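Local coordinates for DNA/RNA-binding protein Alba (Thermoplasma volcanium, PDB 4Z9E), which probably binds double-stranded DNA tightly but without sequence specificity, helps compact the archaeal chromosome and may also bind RNA, at residues Ser42-Val47 and Ile83-Ser88. Numbering follows the deposited sequence.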
# COMPACT_ATOMS: atom_id res chain seq x y z
N SER A 42 -1.91 4.10 4.05
CA SER A 42 -0.87 3.95 5.07
C SER A 42 -1.39 3.25 6.32
O SER A 42 -0.75 2.36 6.87
CB SER A 42 -0.34 5.33 5.45
OG SER A 42 0.62 5.73 4.51
N LYS A 43 -2.54 3.72 6.79
CA LYS A 43 -3.11 3.17 7.99
C LYS A 43 -3.57 1.72 7.81
O LYS A 43 -3.43 0.90 8.71
CB LYS A 43 -4.25 4.07 8.46
CG LYS A 43 -4.86 3.67 9.79
CD LYS A 43 -6.15 4.41 10.08
CE LYS A 43 -5.91 5.73 10.78
NZ LYS A 43 -7.21 6.23 11.28
N ALA A 44 -4.12 1.37 6.64
CA ALA A 44 -4.51 -0.01 6.39
C ALA A 44 -3.30 -0.94 6.50
O ALA A 44 -3.41 -2.04 7.04
CB ALA A 44 -5.19 -0.16 5.03
N VAL A 45 -2.17 -0.53 5.95
CA VAL A 45 -0.92 -1.31 6.05
C VAL A 45 -0.51 -1.47 7.51
O VAL A 45 -0.24 -2.59 7.94
CB VAL A 45 0.24 -0.71 5.22
CG1 VAL A 45 1.52 -1.53 5.41
CG2 VAL A 45 -0.12 -0.71 3.74
N ASP A 46 -0.49 -0.37 8.27
CA ASP A 46 -0.31 -0.44 9.73
C ASP A 46 -1.22 -1.46 10.42
O ASP A 46 -0.74 -2.29 11.22
CB ASP A 46 -0.53 0.94 10.40
CG ASP A 46 0.50 2.00 9.99
OD1 ASP A 46 1.58 1.69 9.41
OD2 ASP A 46 0.20 3.19 10.26
N VAL A 47 -2.53 -1.40 10.14
CA VAL A 47 -3.49 -2.30 10.77
C VAL A 47 -3.07 -3.73 10.55
O VAL A 47 -3.01 -4.50 11.50
CB VAL A 47 -4.93 -2.10 10.25
CG1 VAL A 47 -5.82 -3.29 10.59
CG2 VAL A 47 -5.51 -0.81 10.80
N ILE A 83 -6.48 0.08 -1.74
CA ILE A 83 -5.80 -1.17 -1.43
C ILE A 83 -6.82 -2.09 -0.80
O ILE A 83 -7.73 -1.65 -0.11
CB ILE A 83 -4.55 -0.99 -0.54
CG1 ILE A 83 -3.77 -2.29 -0.41
CG2 ILE A 83 -4.95 -0.51 0.84
CD1 ILE A 83 -2.41 -2.16 0.26
N GLU A 84 -6.67 -3.38 -1.11
CA GLU A 84 -7.44 -4.43 -0.51
C GLU A 84 -6.41 -5.45 -0.07
O GLU A 84 -5.63 -5.95 -0.91
CB GLU A 84 -8.40 -5.01 -1.55
CG GLU A 84 -9.20 -6.22 -1.12
CD GLU A 84 -10.00 -6.83 -2.28
OE1 GLU A 84 -10.63 -6.07 -3.06
OE2 GLU A 84 -10.00 -8.08 -2.42
N ILE A 85 -6.35 -5.71 1.24
CA ILE A 85 -5.43 -6.69 1.84
C ILE A 85 -6.22 -7.87 2.43
O ILE A 85 -7.09 -7.68 3.31
CB ILE A 85 -4.56 -6.07 2.96
CG1 ILE A 85 -3.84 -4.81 2.49
CG2 ILE A 85 -3.51 -7.06 3.46
CD1 ILE A 85 -3.37 -3.92 3.62
N THR A 86 -5.92 -9.07 1.95
CA THR A 86 -6.55 -10.29 2.42
C THR A 86 -5.65 -11.03 3.40
O THR A 86 -4.54 -11.40 3.03
CB THR A 86 -6.89 -11.25 1.25
OG1 THR A 86 -7.71 -10.56 0.32
CG2 THR A 86 -7.62 -12.49 1.73
N LEU A 87 -6.14 -11.28 4.61
CA LEU A 87 -5.41 -12.10 5.57
C LEU A 87 -6.06 -13.46 5.81
O LEU A 87 -7.30 -13.60 5.70
CB LEU A 87 -5.31 -11.34 6.89
CG LEU A 87 -4.65 -9.96 6.89
CD1 LEU A 87 -4.73 -9.34 8.28
CD2 LEU A 87 -3.20 -10.07 6.44
N SER A 88 -5.24 -14.45 6.16
CA SER A 88 -5.76 -15.73 6.66
C SER A 88 -4.84 -16.44 7.66
O SER A 88 -3.77 -15.93 7.99
CB SER A 88 -6.05 -16.66 5.49
OG SER A 88 -4.84 -17.09 4.91
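Ile83 meets the helix segment Ser42-Val47 with both arms of its branched side chain. Its CG2 methyl faces the methyl of Ala44, 4.2 Å from Ala44 CB, while the longer arm, with CG1 anti to the backbone N (chi1 -172°) and fully extended, carries CD1 to within 4.4 Å of Val45 CG2. The residue thus spans two consecutive helix positions, and it also packs against Leu66 of strand 60-69. Two residues on, Ile85 returns to the helix side in a different rotamer, CG2 anti to the backbone N and CG1 beside that N, anti to the carbonyl carbon (chi1 -52°). The extended CG1 arm brings CD1 end-on to the helix backbone, 3.9 Å from Ala44 O and 4.3 Å from Val45 N. The same methyl is 4.4 Å from Ala44 CB, so Ala44 sits against both isoleucines, its small side chain consistent with the close approach of the helix backbone to Ile85. Leu87 also has its CB on this side but packs on Phe25 of helix 14-25 and Tyr61. The four touching residues are all buried, and their side chains meet through apolar groups alone. Near the dimer interface, Val45 also packs on Ser81 of the second subunit and Ile85 on Leu66 of that subunit. The axes of segments Ser42-Val47 and Ile83-Ser88 run nearly parallel, 7° apart and 9.5 Å at closest approach, laying helix 41-55 along strand 80-88, a central strand of the mixed sheet. Such packing of helices on one face of a four-stranded sheet of order 1-2-4-3 forms the hydrophobic core of the compact α/β Alba fold.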